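Local structure of plasmid stabilization system (Mesorhizobium opportunistum, 5CEG) at residues L86-P91 with W100-R105; E80-L85 with V106-R111; D60-G65 with G96-V101. The protein probably acts as the RelE-family, ParE-like toxin of a type II toxin-antitoxin system, kept inactive by a partner antitoxin. One frame throughout, in Å; residues are numbered along the deposited sequence.

Contact 1. Residues L86-P91 with W100-R105; sequences LYETVP and WVEIVR
The antiparallel beta hairpin of the central ParE-family sheet brings Leu86–Pro91 against Trp100–Arg105, and a classic beta bulge interrupts its register. Leu86 O takes the N-H of Val104 at 2.7 Å and, more weakly, that of Arg105, so two consecutive residues face one. Beyond the bulge, Glu88 pairs with Glu102 and Val90 with Trp100 as hydrogen-bonded pairs. In the Trp100 conformer described here, one of two, Val90 sits over one face of the indole: its CB stands 3.6 Å from the centroid of the six-membered ring of Trp100, a CH-pi contact. Trp100 CG sits between its own backbone N and carbonyl carbon (chi1 67°), which folds the indole back alongside Val90. On the face of the sheet that carries Tyr87, Tyr87 CD2 meets Val101 CG1 at 3.7 Å, while Tyr87 OH is hydrogen-bonded to Pro62 O. Glu88 and Glu102 run side by side with their carboxylates turned 73° apart, Glu88 OE2 lying 3.8 Å from Glu102 OE1. One water donates to both of these oxygens and, in the same conformer, accepts from Trp100 NE1 at 2.9 Å. Glu88 OE1 is hydrogen-bonded to Ser74 OG. Glu88 OE2 and Glu102 OE1 also meet basic side chains on the chain of another protein, and the repulsion between the two carboxylates is probably offset by these and the water.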
loop_
_atom_site.group_PDB
_atom_site.type_symbol
_atom_site.label_atom_id
_atom_site.label_comp_id
_atom_site.label_asym_id
_atom_site.label_seq_id
_atom_site.Cartn_x
_atom_site.Cartn_y
_atom_site.Cartn_z
ATOM N N LEU B 86 -24.876 4.900 -1.818
ATOM C CA LEU B 86 -25.026 5.054 -3.262
ATOM C C LEU B 86 -26.499 5.259 -3.568
ATOM O O LEU B 86 -27.324 4.463 -3.136
ATOM C CB LEU B 86 -24.513 3.823 -4.024
ATOM C CG LEU B 86 -23.062 3.409 -3.789
ATOM C CD1 LEU B 86 -22.759 2.144 -4.591
ATOM C CD2 LEU B 86 -22.143 4.556 -4.187
ATOM N N TYR B 87 -26.835 6.316 -4.292
ATOM C CA TYR B 87 -28.249 6.603 -4.545
ATOM C C TYR B 87 -28.436 7.307 -5.878
ATOM O O TYR B 87 -27.472 7.736 -6.514
ATOM C CB TYR B 87 -28.831 7.462 -3.411
ATOM C CG TYR B 87 -28.522 8.952 -3.490
ATOM C CD1 TYR B 87 -27.367 9.487 -2.912
ATOM C CD2 TYR B 87 -29.405 9.821 -4.112
ATOM C CE1 TYR B 87 -27.108 10.852 -2.972
ATOM C CE2 TYR B 87 -29.155 11.177 -4.185
ATOM C CZ TYR B 87 -28.004 11.690 -3.622
ATOM O OH TYR B 87 -27.770 13.060 -3.697
ATOM N N GLU B 88 -29.693 7.450 -6.292
ATOM C CA GLU B 88 -30.014 8.299 -7.432
ATOM C C GLU B 88 -31.261 9.113 -7.136
ATOM O O GLU B 88 -32.043 8.749 -6.257
ATOM C CB GLU B 88 -30.234 7.469 -8.701
ATOM C CG GLU B 88 -31.336 6.418 -8.533
ATOM C CD GLU B 88 -31.666 5.654 -9.802
ATOM O OE1 GLU B 88 -30.944 5.786 -10.815
ATOM O OE2 GLU B 88 -32.660 4.900 -9.770
ATOM N N THR B 89 -31.437 10.205 -7.867
ATOM C CA THR B 89 -32.722 10.903 -7.867
ATOM C C THR B 89 -33.503 10.499 -9.108
ATOM O O THR B 89 -32.919 10.140 -10.137
ATOM C CB THR B 89 -32.584 12.442 -7.858
ATOM O OG1 THR B 89 -32.088 12.903 -9.117
ATOM C CG2 THR B 89 -31.669 12.923 -6.724
ATOM N N VAL B 90 -34.826 10.541 -9.005
ATOM C CA VAL B 90 -35.663 10.404 -10.190
ATOM C C VAL B 90 -36.656 11.564 -10.203
ATOM O O VAL B 90 -37.388 11.744 -9.236
ATOM C CB VAL B 90 -36.420 9.085 -10.228
ATOM C CG1 VAL B 90 -37.271 9.029 -11.497
ATOM C CG2 VAL B 90 -35.446 7.906 -10.192
ATOM N N PRO B 91 -36.662 12.364 -11.280
ATOM C CA PRO B 91 -35.800 12.296 -12.469
ATOM C C PRO B 91 -34.327 12.520 -12.132
ATOM O O PRO B 91 -34.018 13.112 -11.095
ATOM C CB PRO B 91 -36.311 13.435 -13.359
ATOM C CG PRO B 91 -37.650 13.827 -12.784
ATOM C CD PRO B 91 -37.581 13.516 -11.329
ATOM N N TRP B 100 -38.522 11.138 -6.347
ATOM C CA TRP B 100 -37.958 10.429 -5.207
ATOM C C TRP B 100 -36.466 10.263 -5.276
ATOM O O TRP B 100 -35.798 10.576 -6.250
ATOM C CB TRP B 100 -38.573 9.044 -5.014
ATOM C CG TRP B 100 -38.236 8.123 -6.107
ATOM C CD1 TRP B 100 -37.239 7.194 -6.145
ATOM C CD2 TRP B 100 -38.902 8.056 -7.351
ATOM N NE1 TRP B 100 -37.256 6.538 -7.357
ATOM C CE2 TRP B 100 -38.276 7.055 -8.111
ATOM C CE3 TRP B 100 -39.979 8.746 -7.899
ATOM C CZ2 TRP B 100 -38.698 6.735 -9.383
ATOM C CZ3 TRP B 100 -40.390 8.435 -9.152
ATOM C CH2 TRP B 100 -39.751 7.450 -9.887
ATOM N N VAL B 101 -35.956 9.900 -4.108
ATOM C CA VAL B 101 -34.560 9.511 -3.949
ATOM C C VAL B 101 -34.594 8.021 -3.674
ATOM O O VAL B 101 -35.328 7.586 -2.792
ATOM C CB VAL B 101 -33.887 10.264 -2.794
ATOM C CG1 VAL B 101 -32.602 9.544 -2.350
ATOM C CG2 VAL B 101 -33.594 11.697 -3.220
ATOM N N GLU B 102 -33.834 7.229 -4.435
ATOM C CA GLU B 102 -33.673 5.816 -4.097
ATOM C C GLU B 102 -32.255 5.542 -3.608
ATOM O O GLU B 102 -31.304 5.748 -4.356
ATOM C CB GLU B 102 -33.960 4.887 -5.292
ATOM C CG GLU B 102 -33.700 3.403 -4.903
ATOM C CD GLU B 102 -33.844 2.392 -6.030
ATOM O OE1 GLU B 102 -34.290 2.755 -7.136
ATOM O OE2 GLU B 102 -33.521 1.206 -5.778
ATOM N N ILE B 103 -32.122 5.099 -2.362
ATOM C CA ILE B 103 -30.821 4.644 -1.877
ATOM C C ILE B 103 -30.642 3.199 -2.344
ATOM O O ILE B 103 -31.394 2.298 -1.970
ATOM C CB ILE B 103 -30.699 4.786 -0.350
ATOM C CG1 ILE B 103 -30.845 6.267 0.020
ATOM C CG2 ILE B 103 -29.362 4.228 0.131
ATOM C CD1 ILE B 103 -30.710 6.577 1.499
ATOM N N VAL B 104 -29.646 3.005 -3.207
ATOM C CA VAL B 104 -29.468 1.716 -3.872
ATOM C C VAL B 104 -28.612 0.726 -3.063
ATOM O O VAL B 104 -28.930 -0.463 -3.000
ATOM C CB VAL B 104 -28.871 1.948 -5.272
ATOM C CG1 VAL B 104 -28.623 0.618 -5.992
ATOM C CG2 VAL B 104 -29.825 2.820 -6.097
ATOM N N ARG B 105 -27.536 1.213 -2.430
ATOM C CA ARG B 105 -26.706 0.394 -1.518
ATOM C C ARG B 105 -26.181 1.244 -0.374
ATOM O O ARG B 105 -26.025 2.461 -0.524
ATOM C CB ARG B 105 -25.479 -0.228 -2.207
ATOM C CG ARG B 105 -25.770 -1.166 -3.357
ATOM C CD ARG B 105 -26.528 -2.410 -2.915
ATOM N NE ARG B 105 -25.864 -3.260 -1.918
ATOM C CZ ARG B 105 -25.265 -4.417 -2.195
ATOM N NH1 ARG B 105 -25.183 -4.847 -3.451
ATOM N NH2 ARG B 105 -24.762 -5.152 -1.209
HETATM O O HOH W 1 -35.228 4.809 -8.531
#

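Contact 2. Residues E80-L85 with V106-R111; sequences EAPFVL and VVDGRR. With NA (sodium ion), chain J.
Pro82 and Phe83 meet Val107, Asp108 and Gly109 where the antiparallel hairpin of the ParE-family sheet gives way to the short C-terminal helix 109–112. The tightly packed part is the strand pairing. Val84 and Val107 form a hydrogen-bonded pair, with Val84 N to Val107 O at 2.8 Å and Val107 N to Val84 O at 2.9 Å, the latter nearly straight (175°). The neighbouring pairs, Phe83 with Asp108 and Leu85 with Val106, are non-hydrogen-bonded and turn their side chains to the face covered by helices 23–37 and 41–60. There Leu85 and Val106 lie side by side, CD2 of Leu85 3.6 Å from CG2 of Val106, and Val106 CG1 also approaches Phe83 CB. The Phe83 ring makes an edge-to-face contact with Tyr47.

At the other end the backbone stays buried: Pro82, joined to Ala81 by a cis peptide bond, offers its O to Gly109 N at 3.0 Å, joining the start of strand 83–90 to the first turn of the helix. The looser, solvent side is confined to the partly exposed side chains of Asp108 and Arg110. Asp108 is the N-cap: its CG stands anti to the backbone N (chi1 -177°), and OD1 receives Arg110 N from above the carboxylate plane. Arg110 then extends back across Pro82, whose CG lies 3.7 Å above the centre of the guanidinium plane, while Arg110 NH1 forms a salt bridge with an acidic side chain of another protein's chain. Gly109 turns its carbonyl to a sodium ion bound also by the backbone O of Leu113, Leu116 and Phe117 and by two waters, and the distance from Gly109 O to the sodium is 2.5 Å.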
loop_
_atom_site.group_PDB
_atom_site.type_symbol
_atom_site.label_atom_id
_atom_site.label_comp_id
_atom_site.label_asym_id
_atom_site.label_seq_id
_atom_site.Cartn_x
_atom_site.Cartn_y
_atom_site.Cartn_z
ATOM N N GLU B 80 -21.043 8.762 4.809
ATOM C CA GLU B 80 -21.326 8.778 6.238
ATOM C C GLU B 80 -20.352 7.793 6.862
ATOM O O GLU B 80 -20.664 6.611 7.031
ATOM C CB GLU B 80 -22.787 8.401 6.527
ATOM C CG GLU B 80 -23.148 8.360 8.012
ATOM C CD GLU B 80 -22.892 9.678 8.706
ATOM O OE1 GLU B 80 -23.257 10.731 8.133
ATOM O OE2 GLU B 80 -22.323 9.661 9.815
ATOM N N ALA B 81 -19.150 8.278 7.169
ATOM C CA ALA B 81 -18.029 7.406 7.504
ATOM C C ALA B 81 -18.373 6.390 8.589
ATOM O O ALA B 81 -18.995 6.746 9.599
ATOM C CB ALA B 81 -16.832 8.246 7.939
ATOM N N PRO B 82 -17.970 5.128 8.396
ATOM C CA PRO B 82 -17.163 4.535 7.314
ATOM C C PRO B 82 -17.961 4.042 6.099
ATOM O O PRO B 82 -17.440 3.257 5.288
ATOM C CB PRO B 82 -16.502 3.345 8.014
ATOM C CG PRO B 82 -17.572 2.898 8.977
ATOM C CD PRO B 82 -18.208 4.159 9.484
ATOM N N PHE B 83 -19.210 4.486 5.985
ATOM C CA PHE B 83 -20.105 4.011 4.933
ATOM C C PHE B 83 -20.203 4.985 3.775
ATOM O O PHE B 83 -20.001 6.191 3.919
ATOM C CB PHE B 83 -21.511 3.746 5.498
ATOM C CG PHE B 83 -21.500 2.925 6.745
ATOM C CD1 PHE B 83 -21.225 1.569 6.687
ATOM C CD2 PHE B 83 -21.725 3.518 7.977
ATOM C CE1 PHE B 83 -21.195 0.812 7.840
ATOM C CE2 PHE B 83 -21.696 2.771 9.131
ATOM C CZ PHE B 83 -21.422 1.424 9.072
ATOM N N VAL B 84 -20.522 4.433 2.613
ATOM C CA VAL B 84 -20.802 5.214 1.431
ATOM C C VAL B 84 -22.230 4.890 1.011
ATOM O O VAL B 84 -22.559 3.721 0.791
ATOM C CB VAL B 84 -19.805 4.863 0.309
ATOM C CG1 VAL B 84 -20.229 5.464 -0.987
ATOM C CG2 VAL B 84 -18.377 5.301 0.699
ATOM N N LEU B 85 -23.086 5.904 0.945
ATOM C CA LEU B 85 -24.437 5.696 0.440
ATOM C C LEU B 85 -24.418 5.897 -1.064
ATOM O O LEU B 85 -24.008 6.950 -1.534
ATOM C CB LEU B 85 -25.436 6.666 1.077
ATOM C CG LEU B 85 -25.720 6.657 2.581
ATOM C CD1 LEU B 85 -26.697 7.773 2.917
ATOM C CD2 LEU B 85 -26.288 5.340 3.040
ATOM N N VAL B 106 -25.878 0.582 0.732
ATOM C CA VAL B 106 -25.061 1.161 1.800
ATOM C C VAL B 106 -23.774 0.327 1.892
ATOM O O VAL B 106 -23.810 -0.845 2.274
ATOM C CB VAL B 106 -25.791 1.164 3.155
ATOM C CG1 VAL B 106 -24.935 1.881 4.204
ATOM C CG2 VAL B 106 -27.166 1.842 3.026
ATOM N N VAL B 107 -22.647 0.925 1.506
ATOM C CA VAL B 107 -21.399 0.169 1.377
ATOM C C VAL B 107 -20.427 0.508 2.502
ATOM O O VAL B 107 -20.197 1.670 2.767
ATOM C CB VAL B 107 -20.727 0.460 0.037
ATOM C CG1 VAL B 107 -19.455 -0.379 -0.118
ATOM C CG2 VAL B 107 -21.698 0.179 -1.123
ATOM N N ASP B 108 -19.877 -0.507 3.167
ATOM C CA ASP B 108 -18.861 -0.278 4.194
ATOM C C ASP B 108 -17.494 -0.241 3.528
ATOM O O ASP B 108 -17.021 -1.266 3.050
ATOM C CB ASP B 108 -18.912 -1.383 5.257
ATOM C CG ASP B 108 -17.929 -1.156 6.407
ATOM O OD1 ASP B 108 -17.034 -0.293 6.311
ATOM O OD2 ASP B 108 -18.075 -1.849 7.434
ATOM N N GLY B 109 -16.863 0.931 3.508
ATOM C CA GLY B 109 -15.580 1.064 2.844
ATOM C C GLY B 109 -14.485 0.203 3.453
ATOM O O GLY B 109 -13.527 -0.174 2.773
ATOM N N ARG B 110 -14.603 -0.097 4.743
ATOM C CA ARG B 110 -13.612 -0.951 5.398
ATOM C C ARG B 110 -13.684 -2.382 4.873
ATOM O O ARG B 110 -12.696 -3.120 4.911
ATOM C CB ARG B 110 -13.807 -0.954 6.917
ATOM C CG ARG B 110 -13.586 0.405 7.575
ATOM C CD ARG B 110 -14.115 0.323 9.005
ATOM N NE ARG B 110 -13.914 1.551 9.767
ATOM C CZ ARG B 110 -14.548 1.816 10.905
ATOM N NH1 ARG B 110 -15.429 0.950 11.386
ATOM N NH2 ARG B 110 -14.309 2.946 11.555
ATOM N N ARG B 111 -14.864 -2.770 4.388
ATOM C CA ARG B 111 -15.105 -4.139 3.949
ATOM C C ARG B 111 -14.942 -4.314 2.449
ATOM O O ARG B 111 -14.632 -5.414 1.983
ATOM C CB ARG B 111 -16.520 -4.568 4.357
ATOM C CG ARG B 111 -16.903 -5.979 3.949
ATOM C CD ARG B 111 -18.369 -6.235 4.232
ATOM N NE ARG B 111 -18.723 -7.648 4.105
ATOM C CZ ARG B 111 -19.787 -8.186 4.692
ATOM N NH1 ARG B 111 -20.575 -7.424 5.441
ATOM N NH2 ARG B 111 -20.060 -9.478 4.540
HETATM NA NA NA J . -11.025 0.141 2.775
HETATM O O HOH W 2 -10.388 -1.856 3.961
HETATM O O HOH W 3 -8.565 0.112 2.372
#

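Contact 3. Residues D60-G65 with G96-V101; sequences DQPRMG and GPVEWV
A type I beta turn from Gln61 to Met64, directly after helix 41–60, packs its Pro62 and Arg63 against the chain running from Gly96 into strand 100–108. Both terminal nitrogens of Arg63 converge on one carbonyl oxygen: Arg63 NH2 lies 2.9 Å and NH1 3.1 Å from Gly96 O. This oxygen sits in the guanidinium plane, but the two donors reach it differently, NH1 within the carbonyl plane and NH2 from 42° out of it. The outstretched Arg63 side chain carries the guanidinium across to the hairpin loop, where NE is hydrogen-bonded to Thr93 O. In the ParE-type fold seen here, the contact thus ties the exit of the second long helix to the loop between strands 83–90 and 100–108. Val98 packs against both Pro62 and Arg63. Its CG2 lies over one face of the guanidinium, 3.4 Å from Arg63 NH2, and Val98 CG2 also touches Pro62 CG at 3.9 Å. Deeper in, the proline ring rests on strand 100–108, with Pro62 CB 3.5 Å from Val101 CG2, the branch beside the valine's backbone N.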
loop_
_atom_site.group_PDB
_atom_site.type_symbol
_atom_site.label_atom_id
_atom_site.label_comp_id
_atom_site.label_asym_id
_atom_site.label_seq_id
_atom_site.Cartn_x
_atom_site.Cartn_y
_atom_site.Cartn_z
ATOM N N ASP B 60 -34.461 16.005 2.291
ATOM C CA ASP B 60 -34.633 17.461 2.215
ATOM C C ASP B 60 -33.814 18.109 1.095
ATOM O O ASP B 60 -34.210 19.125 0.525
ATOM C CB ASP B 60 -34.239 18.119 3.542
ATOM C CG ASP B 60 -35.297 17.973 4.614
ATOM O OD1 ASP B 60 -36.414 17.509 4.307
ATOM O OD2 ASP B 60 -35.002 18.343 5.770
ATOM N N GLN B 61 -32.655 17.535 0.796
ATOM C CA GLN B 61 -31.772 18.088 -0.228
ATOM C C GLN B 61 -31.270 16.956 -1.103
ATOM O O GLN B 61 -30.166 16.449 -0.902
ATOM C CB GLN B 61 -30.592 18.850 0.391
ATOM C CG GLN B 61 -30.983 20.174 1.072
ATOM C CD GLN B 61 -31.490 21.222 0.096
ATOM O OE1 GLN B 61 -31.302 21.115 -1.119
ATOM N NE2 GLN B 61 -32.147 22.248 0.629
ATOM N N PRO B 62 -32.093 16.538 -2.070
ATOM C CA PRO B 62 -31.845 15.298 -2.822
ATOM C C PRO B 62 -30.586 15.295 -3.685
ATOM O O PRO B 62 -30.133 14.215 -4.083
ATOM C CB PRO B 62 -33.102 15.167 -3.705
ATOM C CG PRO B 62 -33.744 16.506 -3.696
ATOM C CD PRO B 62 -33.414 17.115 -2.372
ATOM N N ARG B 63 -30.014 16.464 -3.955
ATOM C CA ARG B 63 -28.817 16.514 -4.781
ATOM C C ARG B 63 -27.549 16.780 -3.967
ATOM O O ARG B 63 -26.547 17.252 -4.505
ATOM C CB ARG B 63 -28.991 17.573 -5.871
ATOM C CG ARG B 63 -30.176 17.260 -6.794
ATOM C CD ARG B 63 -30.272 18.249 -7.958
ATOM N NE ARG B 63 -31.318 17.892 -8.919
ATOM C CZ ARG B 63 -32.565 18.358 -8.892
ATOM N NH1 ARG B 63 -32.952 19.207 -7.944
ATOM N NH2 ARG B 63 -33.434 17.977 -9.823
ATOM N N MET B 64 -27.556 16.451 -2.680
ATOM C CA MET B 64 -26.348 16.724 -1.893
ATOM C C MET B 64 -25.210 15.724 -2.178
ATOM O O MET B 64 -24.043 16.033 -1.937
ATOM C CB MET B 64 -26.685 16.800 -0.388
ATOM C CG MET B 64 -27.254 15.571 0.255
ATOM S SD MET B 64 -27.848 15.995 1.926
ATOM C CE MET B 64 -26.311 16.477 2.720
ATOM N N GLY B 65 -25.523 14.557 -2.737
ATOM C CA GLY B 65 -24.494 13.595 -3.090
ATOM C C GLY B 65 -23.769 13.956 -4.383
ATOM O O GLY B 65 -24.369 14.470 -5.327
ATOM N N GLY B 96 -34.645 21.207 -10.861
ATOM C CA GLY B 96 -36.050 20.926 -11.063
ATOM C C GLY B 96 -36.556 19.967 -10.011
ATOM O O GLY B 96 -35.781 19.473 -9.192
ATOM N N PRO B 97 -37.865 19.698 -10.031
ATOM C CA PRO B 97 -38.526 18.856 -9.034
ATOM C C PRO B 97 -37.989 17.432 -9.028
ATOM O O PRO B 97 -37.768 16.852 -10.087
ATOM C CB PRO B 97 -39.995 18.873 -9.473
ATOM C CG PRO B 97 -40.123 20.061 -10.364
ATOM C CD PRO B 97 -38.808 20.187 -11.049
ATOM N N VAL B 98 -37.786 16.887 -7.836
ATOM C CA VAL B 98 -37.399 15.487 -7.684
ATOM C C VAL B 98 -38.575 14.715 -7.095
ATOM O O VAL B 98 -39.177 15.152 -6.107
ATOM C CB VAL B 98 -36.155 15.350 -6.776
ATOM C CG1 VAL B 98 -35.853 13.873 -6.474
ATOM C CG2 VAL B 98 -34.958 16.048 -7.411
ATOM N N GLU B 99 -38.931 13.583 -7.695
ATOM C CA GLU B 99 -40.084 12.830 -7.191
ATOM C C GLU B 99 -39.660 11.804 -6.137
ATOM O O GLU B 99 -40.345 11.628 -5.125
ATOM C CB GLU B 99 -40.843 12.145 -8.331
ATOM C CG GLU B 99 -41.950 11.236 -7.826
ATOM C CD GLU B 99 -43.241 11.302 -8.613
ATOM O OE1 GLU B 99 -43.393 12.217 -9.441
ATOM O OE2 GLU B 99 -44.107 10.423 -8.397
ATOM N N TRP B 100 -38.522 11.138 -6.347
ATOM C CA TRP B 100 -37.958 10.429 -5.207
ATOM C C TRP B 100 -36.466 10.263 -5.276
ATOM O O TRP B 100 -35.798 10.576 -6.250
ATOM C CB TRP B 100 -38.573 9.044 -5.014
ATOM C CG TRP B 100 -38.236 8.123 -6.107
ATOM C CD1 TRP B 100 -37.239 7.194 -6.145
ATOM C CD2 TRP B 100 -38.902 8.056 -7.351
ATOM N NE1 TRP B 100 -37.256 6.538 -7.357
ATOM C CE2 TRP B 100 -38.276 7.055 -8.111
ATOM C CE3 TRP B 100 -39.979 8.746 -7.899
ATOM C CZ2 TRP B 100 -38.698 6.735 -9.383
ATOM C CZ3 TRP B 100 -40.390 8.435 -9.152
ATOM C CH2 TRP B 100 -39.751 7.450 -9.887
ATOM N N VAL B 101 -35.956 9.900 -4.108
ATOM C CA VAL B 101 -34.560 9.511 -3.949
ATOM C C VAL B 101 -34.594 8.021 -3.674
ATOM O O VAL B 101 -35.328 7.586 -2.792
ATOM C CB VAL B 101 -33.887 10.264 -2.794
ATOM C CG1 VAL B 101 -32.602 9.544 -2.350
ATOM C CG2 VAL B 101 -33.594 11.697 -3.220
#

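From the N terminus, strand 18–21 and the two long helices come first, and helix 41–60 runs into the turn of contact 3, which closes a loop of some thirty residues by meeting 96–101. Before that loop ends, 80–85 opens contact 2, completed only at 106–111, so contacts 2 and 3 cross. Contact 1 is nested inside contact 2: both zip strands 83–90 and 100–108, one toward the hairpin loop, the other toward the C-terminal helix, on opposite sides of the chain's centre. Leu86 and Val107 touch where they adjoin. Contacts 1 and 3 overlap at Trp100 and Val101; Val101 packing and the Tyr87 OH to Pro62 O hydrogen bond tie the helix exit to the hairpin.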